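Local coordinates for shikimate dehydrogenase-like protein HI_0607 (Haemophilus influenzae, PDB 1NPY), which catalyses in vitro the NADP(+)-dependent oxidation of shikimate to 3-dehydroshikimate, with much lower activity than the classical AroE enzymes, at residues L31-I36 with L249-R254; T21-Y26 with E258-A263; G56-A61 with V91-F96; T6-S11 with K38-Q43. One frame throughout, in Å; residues are numbered along the deposited sequence.

Contact 1 (L31-I36 with L249-R254); sequences LGLNFI and LYTHQR
The methyl CG2 of Thr-251 lies over one face of the Phe-35 ring, 4.1 Å from the ring centroid to CG2 and 16° off the ring normal, a CH-pi contact. It joins the turn between helix 19-31 and strand 35-40 of the substrate-binding domain to the C-terminal end of helix 235-251. From another direction the Leu-33 side chain crosses that of Thr-251 at about a right angle, Leu-33 CD1 3.9 Å from Thr-251 CG2. The side-chain amide of Gln-253 packs against both leucines by van der Waals contact: OE1 is 3.7 Å from Leu-31 CD1, and NE2 is equally close to Leu-33 CD2.

Backbone turns set up these positions. Gly-32 ends helix 19-31 in a Schellman motif. Thr-251 places OG1 between its backbone N and carbonyl carbon (chi1 64°), where it accepts from Gln-253 N in an ST turn and also bonds Phe-247 O, while CG2 is left facing Phe-35 and Leu-33.

Two waters then tie the loops together through Leu-31 O. One donates to that carbonyl and to Gln-253 OE1; the second, its oxygen 2.9 Å from Leu-31 O, donates to that carbonyl and accepts from Gln-253 NE2.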
# COMPACT_ATOMS: atom_id res chain seq x y z
N LEU A 31 -18.50 1.16 15.29
CA LEU A 31 -18.60 -0.26 15.58
C LEU A 31 -18.70 -0.61 17.07
O LEU A 31 -18.82 -1.79 17.42
CB LEU A 31 -17.42 -1.02 14.96
CG LEU A 31 -17.46 -1.27 13.45
CD1 LEU A 31 -16.28 -2.14 13.03
CD2 LEU A 31 -18.73 -2.00 13.05
N GLY A 32 -18.71 0.39 17.95
CA GLY A 32 -18.81 0.17 19.37
C GLY A 32 -17.62 -0.54 19.96
O GLY A 32 -17.76 -1.32 20.90
N LEU A 33 -16.43 -0.26 19.43
CA LEU A 33 -15.19 -0.84 19.92
C LEU A 33 -14.44 0.05 20.91
O LEU A 33 -14.29 1.25 20.68
CB LEU A 33 -14.24 -1.13 18.77
CG LEU A 33 -14.57 -2.32 17.89
CD1 LEU A 33 -14.02 -2.25 16.50
CD2 LEU A 33 -14.08 -3.61 18.55
N ASN A 34 -14.02 -0.55 22.01
CA ASN A 34 -13.30 0.17 23.05
C ASN A 34 -11.81 0.25 22.76
O ASN A 34 -10.98 -0.45 23.37
CB ASN A 34 -13.51 -0.51 24.41
CG ASN A 34 -13.01 0.35 25.56
OD1 ASN A 34 -12.86 1.57 25.41
ND2 ASN A 34 -12.80 -0.27 26.72
N PHE A 35 -11.53 1.07 21.76
CA PHE A 35 -10.22 1.24 21.13
C PHE A 35 -10.08 2.74 20.86
O PHE A 35 -11.07 3.43 20.62
CB PHE A 35 -10.15 0.56 19.76
CG PHE A 35 -9.77 -0.90 19.77
CD1 PHE A 35 -10.62 -1.88 20.28
CD2 PHE A 35 -8.59 -1.32 19.16
CE1 PHE A 35 -10.27 -3.21 20.24
CE2 PHE A 35 -8.24 -2.63 19.11
CZ PHE A 35 -9.07 -3.59 19.67
N ILE A 36 -8.83 3.22 20.89
CA ILE A 36 -8.42 4.52 20.37
C ILE A 36 -7.17 4.38 19.52
O ILE A 36 -6.40 3.42 19.66
CB ILE A 36 -8.14 5.54 21.49
CG1 ILE A 36 -7.10 5.00 22.47
CG2 ILE A 36 -9.42 5.93 22.16
CD1 ILE A 36 -6.48 6.05 23.41
N LEU A 249 -7.09 -6.77 11.41
CA LEU A 249 -6.08 -7.47 12.20
C LEU A 249 -6.14 -7.08 13.68
O LEU A 249 -6.00 -7.91 14.57
CB LEU A 249 -4.70 -7.23 11.62
CG LEU A 249 -4.39 -8.04 10.37
CD1 LEU A 249 -3.18 -7.49 9.63
CD2 LEU A 249 -4.17 -9.52 10.65
N TYR A 250 -6.32 -5.80 13.94
CA TYR A 250 -6.26 -5.34 15.33
C TYR A 250 -7.53 -5.69 16.11
O TYR A 250 -7.43 -6.02 17.29
CB TYR A 250 -6.07 -3.83 15.43
CG TYR A 250 -4.90 -3.22 14.68
CD1 TYR A 250 -3.73 -3.92 14.42
CD2 TYR A 250 -4.96 -1.91 14.27
CE1 TYR A 250 -2.69 -3.33 13.71
CE2 TYR A 250 -3.94 -1.30 13.56
CZ TYR A 250 -2.79 -2.02 13.31
OH TYR A 250 -1.78 -1.42 12.59
N THR A 251 -8.70 -5.56 15.49
CA THR A 251 -9.98 -5.61 16.20
C THR A 251 -10.77 -6.92 16.02
O THR A 251 -11.78 -7.13 16.69
CB THR A 251 -10.94 -4.55 15.71
OG1 THR A 251 -11.25 -4.82 14.33
CG2 THR A 251 -10.33 -3.15 15.77
N HIS A 252 -10.39 -7.68 15.01
CA HIS A 252 -11.12 -8.87 14.56
C HIS A 252 -12.50 -8.60 13.97
O HIS A 252 -13.35 -9.48 13.90
CB HIS A 252 -11.23 -9.93 15.66
CG HIS A 252 -9.89 -10.47 16.06
ND1 HIS A 252 -9.45 -10.47 17.36
CD2 HIS A 252 -8.87 -10.92 15.30
CE1 HIS A 252 -8.23 -10.97 17.40
NE2 HIS A 252 -7.85 -11.25 16.16
N GLN A 253 -12.71 -7.38 13.51
CA GLN A 253 -13.90 -6.98 12.76
C GLN A 253 -13.53 -6.28 11.45
O GLN A 253 -12.74 -5.32 11.44
CB GLN A 253 -14.78 -6.03 13.58
CG GLN A 253 -15.50 -6.72 14.73
CD GLN A 253 -16.48 -5.81 15.47
OE1 GLN A 253 -17.31 -5.15 14.83
NE2 GLN A 253 -16.47 -5.87 16.80
N ARG A 254 -14.15 -6.73 10.37
CA ARG A 254 -14.08 -6.08 9.07
C ARG A 254 -15.28 -5.14 8.99
O ARG A 254 -16.44 -5.59 9.03
CB ARG A 254 -14.15 -7.13 7.95
CG ARG A 254 -14.06 -6.57 6.54
CD ARG A 254 -14.06 -7.65 5.47
NE ARG A 254 -12.98 -8.63 5.63
CZ ARG A 254 -12.78 -9.74 4.90
NH1 ARG A 254 -13.61 -10.11 3.94
NH2 ARG A 254 -11.75 -10.54 5.15
O HOH W 1 -19.55 -3.90 15.74
O HOH W 2 -18.02 -4.11 18.94

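Contact 2 (T21-Y26 with E258-A263); sequences TTFHNY and ELIAEA
Ala-263 pushes its methyl between the rings of Phe-23 and Tyr-26, which stand like two jaws three residues apart on helix 19-31. The methyl is the bump and the hollow is aromatic: CB lies 3.6 Å from Phe-23 CE1 and the same 3.6 Å from Tyr-26 CD2. Both rings are swung out by a first torsion near -177°, with CG opposite the backbone N, which carries them to helix 257-268. The short segment axes approach to 9.8 Å at 144° between N-to-C directions, a closeness that the small side chain of Ala-263 probably helps to allow.

Each ring has a second neighbour. Phe-23 reaches past Ala-263 toward the previous turn, where its CZ is 4.4 Å from Ile-260 CG2. Its ring also meets Ala-243 and Val-244, and Ile-260 touches Val-240 and Val-244, so helix 235-251 closes the inner end of the groove. Tyr-26 lies along the outer end, with Leu-259 O near the ring plane at its edge and its OH 3.5 Å from Glu-262 CB. The Glu-262 carboxylate is turned 78° from the plane of that ring. Beyond these, Leu-27 touches both Leu-259 and Ala-263, and Phe-266 meets the Tyr-26 ring.

The pairing thus brings a late helix of the chain back onto the first helix of the substrate-binding domain. No hydrogen bond spans the two segments, which implies that the fit of methyl and rings holds them, with the polar groups of Tyr-26 and Glu-262 kept to the less buried side.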
# COMPACT_ATOMS: atom_id res chain seq x y z
N THR A 21 -5.37 8.23 12.24
CA THR A 21 -6.01 8.69 13.47
C THR A 21 -7.47 9.07 13.19
O THR A 21 -8.38 8.70 13.94
CB THR A 21 -5.23 9.85 14.10
OG1 THR A 21 -3.89 9.43 14.37
CG2 THR A 21 -5.79 10.26 15.45
N THR A 22 -7.73 9.75 12.08
CA THR A 22 -9.11 10.10 11.75
C THR A 22 -9.99 8.89 11.41
O THR A 22 -11.05 8.67 11.98
CB THR A 22 -9.08 11.12 10.59
OG1 THR A 22 -8.36 12.28 11.02
CG2 THR A 22 -10.47 11.64 10.29
N PHE A 23 -9.44 8.06 10.54
CA PHE A 23 -10.11 6.89 9.95
C PHE A 23 -10.39 5.84 10.99
O PHE A 23 -11.52 5.37 11.12
CB PHE A 23 -9.19 6.33 8.86
CG PHE A 23 -9.74 5.18 8.08
CD1 PHE A 23 -10.57 5.40 7.00
CD2 PHE A 23 -9.38 3.87 8.36
CE1 PHE A 23 -11.06 4.32 6.24
CE2 PHE A 23 -9.83 2.81 7.59
CZ PHE A 23 -10.72 3.04 6.55
N HIS A 24 -9.36 5.42 11.73
CA HIS A 24 -9.58 4.34 12.70
C HIS A 24 -10.52 4.74 13.85
O HIS A 24 -11.41 3.98 14.27
CB HIS A 24 -8.25 3.82 13.24
CG HIS A 24 -7.46 3.00 12.27
ND1 HIS A 24 -6.54 3.55 11.40
CD2 HIS A 24 -7.37 1.66 12.11
CE1 HIS A 24 -5.99 2.58 10.68
NE2 HIS A 24 -6.46 1.42 11.10
N ASN A 25 -10.34 5.94 14.39
CA ASN A 25 -11.19 6.41 15.47
C ASN A 25 -12.66 6.55 15.06
O ASN A 25 -13.55 6.17 15.82
CB ASN A 25 -10.67 7.71 16.10
CG ASN A 25 -9.43 7.50 16.97
OD1 ASN A 25 -8.40 8.15 16.74
ND2 ASN A 25 -9.50 6.59 17.93
N TYR A 26 -12.90 6.99 13.84
CA TYR A 26 -14.27 6.99 13.33
C TYR A 26 -14.90 5.60 13.34
O TYR A 26 -16.04 5.43 13.79
CB TYR A 26 -14.27 7.56 11.92
CG TYR A 26 -15.64 7.69 11.28
CD1 TYR A 26 -16.44 8.81 11.49
CD2 TYR A 26 -16.11 6.69 10.45
CE1 TYR A 26 -17.70 8.93 10.89
CE2 TYR A 26 -17.36 6.80 9.84
CZ TYR A 26 -18.14 7.91 10.06
OH TYR A 26 -19.38 8.00 9.43
N GLU A 258 -20.12 0.08 3.41
CA GLU A 258 -20.76 1.38 3.64
C GLU A 258 -20.00 2.19 4.67
O GLU A 258 -19.68 3.36 4.42
CB GLU A 258 -22.24 1.27 4.02
CG GLU A 258 -22.88 2.61 4.37
CD GLU A 258 -24.38 2.55 4.64
OE1 GLU A 258 -24.99 1.46 4.60
OE2 GLU A 258 -24.94 3.65 4.86
N LEU A 259 -19.62 1.55 5.78
CA LEU A 259 -18.88 2.30 6.78
C LEU A 259 -17.46 2.64 6.30
O LEU A 259 -16.96 3.70 6.64
CB LEU A 259 -18.75 1.55 8.10
CG LEU A 259 -19.05 2.28 9.40
CD1 LEU A 259 -20.38 3.04 9.44
CD2 LEU A 259 -19.06 1.15 10.45
N ILE A 260 -16.82 1.76 5.53
CA ILE A 260 -15.49 2.13 5.04
C ILE A 260 -15.56 3.38 4.18
O ILE A 260 -14.75 4.30 4.37
CB ILE A 260 -14.85 0.98 4.27
CG1 ILE A 260 -14.58 -0.18 5.22
CG2 ILE A 260 -13.60 1.48 3.54
CD1 ILE A 260 -14.41 -1.50 4.47
N ALA A 261 -16.56 3.47 3.31
CA ALA A 261 -16.68 4.64 2.44
C ALA A 261 -16.92 5.90 3.27
O ALA A 261 -16.35 6.94 2.96
CB ALA A 261 -17.74 4.43 1.37
N GLU A 262 -17.75 5.84 4.31
CA GLU A 262 -17.95 7.00 5.17
C GLU A 262 -16.68 7.41 5.90
O GLU A 262 -16.35 8.59 6.00
CB GLU A 262 -19.07 6.74 6.18
CG GLU A 262 -20.41 6.56 5.51
CD GLU A 262 -21.50 6.35 6.54
OE1 GLU A 262 -22.13 7.34 6.94
OE2 GLU A 262 -21.66 5.19 6.97
N ALA A 263 -15.94 6.41 6.40
CA ALA A 263 -14.68 6.66 7.09
C ALA A 263 -13.63 7.29 6.16
O ALA A 263 -12.95 8.23 6.57
CB ALA A 263 -14.15 5.37 7.71

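Contact 3 (G56-A61 with V91-F96); sequences GIRGCA and VNDNGF
Val-91 lays CG1 over the centre of the Arg-58 guanidinium, 3.5 Å from its CZ, as the two side chains run side by side in the same direction. A bend of the arginine chain at chi2 (53°) brings the guanidinium back over Val-91 and on to Asn-92 O and Asp-93. The backbone of Val-91 faces Gly-59 in an antiparallel non-hydrogen-bonded pair, linking strands 89-93 and 59-62 of the mixed sheet.

Asn-92 grips the other segment twice as donor. Its backbone N gives a nearly straight bond to Arg-58 O (2.8 Å, 168° at the hydrogen). Its ND2 bonds Ile-57 O at 3.0 Å, with that oxygen close to the amide plane. The other end of the amide looks back into its own segment, OD1 accepting from Gly-95 N (2.7 Å) in an Asx motif, so the group is held at both ends. The carbonyl O of Asn-92 in turn accepts from Arg-58 NH1 at 3.0 Å, the donor standing above the carbonyl plane.

Asp-93 OD1 is 3.0 Å from the same Arg-58 NH1 in a salt bridge, met from above the carboxylate plane, which lies 71° from that of the guanidinium. A water spans Arg-58 NH2 and Asp-93 OD1, while OD2 makes a salt bridge to Arg-98. From Asp-93 to Phe-96 a type I' turn leads into strand 96-100.

Arg-58 also bonds Tyr-250 O through NE, and its NH2 makes a weak bond to Leu-249 O. One guanidinium therefore serves both the hairpin and the end of helix 235-251, and its charge is probably balanced in part by Asp-93, which Arg-98 shares.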
# COMPACT_ATOMS: atom_id res chain seq x y z
N GLY A 56 1.63 -3.12 26.27
CA GLY A 56 0.44 -3.82 25.84
C GLY A 56 -0.36 -3.08 24.79
O GLY A 56 -1.57 -3.30 24.66
N ILE A 57 0.30 -2.29 23.95
CA ILE A 57 -0.35 -1.62 22.83
C ILE A 57 -0.72 -2.71 21.81
O ILE A 57 0.08 -3.57 21.51
CB ILE A 57 0.63 -0.55 22.28
CG1 ILE A 57 0.74 0.57 23.33
CG2 ILE A 57 0.25 -0.11 20.89
CD1 ILE A 57 1.72 1.68 23.05
N ARG A 58 -1.94 -2.69 21.28
CA ARG A 58 -2.45 -3.78 20.47
C ARG A 58 -1.94 -3.85 19.05
O ARG A 58 -1.68 -4.93 18.52
CB ARG A 58 -3.97 -3.61 20.42
CG ARG A 58 -4.71 -4.56 19.52
CD ARG A 58 -4.44 -6.03 19.74
NE ARG A 58 -5.12 -6.83 18.73
CZ ARG A 58 -4.92 -8.11 18.51
NH1 ARG A 58 -4.01 -8.78 19.20
NH2 ARG A 58 -5.60 -8.74 17.55
N GLY A 59 -1.78 -2.69 18.43
CA GLY A 59 -1.56 -2.66 16.99
C GLY A 59 -0.71 -1.45 16.65
O GLY A 59 -0.87 -0.42 17.27
N CYS A 60 0.23 -1.61 15.73
CA CYS A 60 1.05 -0.47 15.30
C CYS A 60 1.34 -0.49 13.80
O CYS A 60 2.03 -1.39 13.29
CB CYS A 60 2.36 -0.47 16.12
SG CYS A 60 3.46 0.95 15.78
N ALA A 61 0.90 0.54 13.11
CA ALA A 61 1.28 0.75 11.72
C ALA A 61 2.70 1.28 11.69
O ALA A 61 3.14 1.98 12.60
CB ALA A 61 0.32 1.67 10.97
N VAL A 91 0.96 -6.55 15.03
CA VAL A 91 -0.13 -6.92 15.91
C VAL A 91 0.49 -7.60 17.12
O VAL A 91 1.26 -8.57 17.00
CB VAL A 91 -1.12 -7.89 15.26
CG1 VAL A 91 -2.31 -8.15 16.20
CG2 VAL A 91 -1.59 -7.38 13.91
N ASN A 92 0.17 -7.05 18.29
CA ASN A 92 0.61 -7.60 19.56
C ASN A 92 -0.37 -8.59 20.16
O ASN A 92 -1.44 -8.22 20.62
CB ASN A 92 0.83 -6.43 20.52
CG ASN A 92 1.35 -6.86 21.87
OD1 ASN A 92 1.66 -8.04 22.11
ND2 ASN A 92 1.58 -5.87 22.73
N ASP A 93 -0.02 -9.87 20.07
CA ASP A 93 -0.80 -10.97 20.63
C ASP A 93 -0.17 -11.39 21.98
O ASP A 93 0.76 -12.18 22.00
CB ASP A 93 -0.82 -12.11 19.59
CG ASP A 93 -1.52 -11.71 18.28
OD1 ASP A 93 -2.72 -11.34 18.34
OD2 ASP A 93 -0.96 -11.67 17.15
N ASN A 94 -0.64 -10.82 23.09
CA ASN A 94 -0.10 -11.09 24.43
C ASN A 94 1.41 -11.03 24.58
O ASN A 94 2.05 -11.86 25.23
CB ASN A 94 -0.56 -12.45 24.96
CG ASN A 94 -2.04 -12.62 24.88
OD1 ASN A 94 -2.80 -11.97 25.61
ND2 ASN A 94 -2.48 -13.46 23.95
N GLY A 95 1.98 -10.01 23.95
CA GLY A 95 3.41 -9.80 23.98
C GLY A 95 4.18 -10.38 22.81
O GLY A 95 5.37 -10.11 22.73
N PHE A 96 3.53 -11.12 21.90
CA PHE A 96 4.16 -11.77 20.76
C PHE A 96 3.81 -10.91 19.56
O PHE A 96 2.64 -10.79 19.22
CB PHE A 96 3.63 -13.20 20.59
CG PHE A 96 4.38 -14.04 19.62
CD1 PHE A 96 5.57 -14.66 19.93
CD2 PHE A 96 3.86 -14.24 18.36
CE1 PHE A 96 6.23 -15.44 18.99
CE2 PHE A 96 4.49 -15.03 17.44
CZ PHE A 96 5.68 -15.65 17.76
O HOH W 3 -4.90 -11.43 16.86

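Contact 4 (T6-S11 with K38-Q43); sequences TQLCMS and KAFTTQ
Lys-38 is hydrogen-bonded through both its N and its O to strand 7-12, straddling Met-10 as expected of parallel neighbours. Its N donates to Cys-9 O at 3.1 Å, and its O accepts from Ser-11 N over a longer 3.3 Å. Two residues further, Phe-40 N donates to Ser-11 O at 2.8 Å. Met-10 CA adds a CA-H...O contact to Lys-38 O.

These bonds join the two strands of the beta-alpha-beta unit made by strand 7-12, helix 19-31 and strand 35-40. Strand 35-40 is the outermost strand at that side of the mixed sheet in this chain, while strand 7-12 pairs on its own far side with strand 59-62.

Apolar and sulfur contacts gather on the side of Met-10 and Phe-40. Met-10 has CG between its backbone N and carbonyl carbon (chi1 65°), and a bend at chi3 brings the thioether end beside the ring. SD is 4.7 Å from the centroid of the Phe-40 ring and 36° off its normal, an oblique Met-aromatic contact, and CE comes to 3.6 Å from Phe-40 CD2. Leu-8 CD2 touches the ring at CZ.

Among the polar side chains, Lys-38 stays within its own strand, folding CE over one face of the Phe-40 ring while NZ bonds Ala-39 O. On the side of Ser-11 and Ala-39, OG of Ser-11 packs 3.4 Å from Ala-39 CB. A water bonded to that OG bridges the two strands: its oxygen lies 2.8 Å from Phe-40 O, to which it donates.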
# COMPACT_ATOMS: atom_id res chain seq x y z
N THR A 6 -9.56 0.35 27.53
CA THR A 6 -9.51 0.77 26.13
C THR A 6 -8.17 0.33 25.55
O THR A 6 -7.12 0.52 26.16
CB THR A 6 -9.57 2.31 26.05
OG1 THR A 6 -10.80 2.77 26.62
CG2 THR A 6 -9.57 2.83 24.62
N GLN A 7 -8.22 -0.27 24.37
CA GLN A 7 -7.00 -0.69 23.71
C GLN A 7 -6.45 0.45 22.84
O GLN A 7 -7.22 1.09 22.14
CB GLN A 7 -7.23 -1.96 22.90
CG GLN A 7 -7.59 -3.10 23.87
CD GLN A 7 -8.87 -3.86 23.57
OE1 GLN A 7 -8.82 -4.92 22.94
NE2 GLN A 7 -10.02 -3.36 24.06
N LEU A 8 -5.14 0.66 22.87
CA LEU A 8 -4.51 1.65 21.99
C LEU A 8 -3.93 0.98 20.76
O LEU A 8 -3.18 -0.01 20.85
CB LEU A 8 -3.41 2.41 22.73
CG LEU A 8 -2.59 3.40 21.91
CD1 LEU A 8 -3.42 4.53 21.34
CD2 LEU A 8 -1.46 3.93 22.78
N CYS A 9 -4.29 1.49 19.59
CA CYS A 9 -3.62 1.15 18.36
C CYS A 9 -2.98 2.44 17.86
O CYS A 9 -3.38 3.55 18.28
CB CYS A 9 -4.56 0.58 17.29
SG CYS A 9 -5.13 -1.07 17.75
N MET A 10 -1.96 2.28 17.04
CA MET A 10 -1.10 3.42 16.75
C MET A 10 -0.32 3.29 15.45
O MET A 10 -0.41 2.28 14.75
CB MET A 10 -0.12 3.58 17.91
CG MET A 10 0.89 2.46 18.12
SD MET A 10 2.05 2.83 19.42
CE MET A 10 3.25 3.74 18.47
N SER A 11 0.42 4.35 15.12
CA SER A 11 1.36 4.26 14.01
C SER A 11 2.68 4.93 14.43
O SER A 11 2.71 5.75 15.35
CB SER A 11 0.82 4.95 12.76
OG SER A 11 0.68 6.34 12.91
N LYS A 38 -3.79 6.58 17.79
CA LYS A 38 -3.01 7.81 17.62
C LYS A 38 -1.71 7.57 16.87
O LYS A 38 -1.05 6.54 17.06
CB LYS A 38 -2.69 8.42 18.99
CG LYS A 38 -2.29 9.88 18.89
CD LYS A 38 -1.85 10.44 20.23
CE LYS A 38 -0.34 10.51 20.33
NZ LYS A 38 0.26 11.53 19.40
N ALA A 39 -1.33 8.52 16.02
CA ALA A 39 -0.02 8.52 15.39
C ALA A 39 1.05 9.05 16.35
O ALA A 39 0.87 10.04 17.07
CB ALA A 39 -0.06 9.38 14.13
N PHE A 40 2.20 8.39 16.27
CA PHE A 40 3.37 8.76 17.06
C PHE A 40 4.58 8.86 16.14
O PHE A 40 4.57 8.45 14.98
CB PHE A 40 3.67 7.72 18.14
CG PHE A 40 2.66 7.61 19.25
CD1 PHE A 40 2.92 8.11 20.51
CD2 PHE A 40 1.50 6.88 19.09
CE1 PHE A 40 2.03 7.95 21.55
CE2 PHE A 40 0.60 6.71 20.13
CZ PHE A 40 0.87 7.24 21.38
N THR A 41 5.66 9.45 16.64
CA THR A 41 6.96 9.40 15.98
C THR A 41 7.99 9.00 17.02
O THR A 41 7.70 8.86 18.20
CB THR A 41 7.33 10.73 15.31
OG1 THR A 41 8.48 10.57 14.47
CG2 THR A 41 7.67 11.75 16.40
N THR A 42 9.19 8.73 16.53
CA THR A 42 10.30 8.32 17.37
C THR A 42 11.60 8.52 16.62
O THR A 42 11.61 8.63 15.39
CB THR A 42 10.16 6.82 17.76
OG1 THR A 42 11.17 6.41 18.69
CG2 THR A 42 10.35 5.90 16.56
N GLN A 43 12.66 8.65 17.41
CA GLN A 43 14.02 8.60 16.89
C GLN A 43 14.76 7.37 17.41
O GLN A 43 15.98 7.24 17.22
CB GLN A 43 14.78 9.88 17.24
CG GLN A 43 14.16 11.16 16.69
CD GLN A 43 15.09 12.31 16.95
OE1 GLN A 43 15.05 12.92 18.02
NE2 GLN A 43 16.00 12.56 16.00
O HOH W 4 2.86 7.98 12.77

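Contacts 1, 3 and 4 all reach the mixed sheet, whereas contact 2 packs helix on helix beside it and makes no touch with contact 3. All four are partly buried, around Phe-35 and Tyr-250, Phe-23 and Ala-263, Val-91 and Asn-92, and Met-10; Lys-38 and Gly-56 mark more open sides. Contacts 3 and 4 rest on backbone pairing, antiparallel and parallel, and meet where strand 7-12 bonds strand 59-62. Apolar packing prevails in contacts 1 and 2, though contact 1 adds two bridging waters. Helix 19-31 of contact 2 leads directly into segment 31-36. Only contact 3 has a salt bridge between its segments; it adjoins contact 1 at the end of helix 235-251.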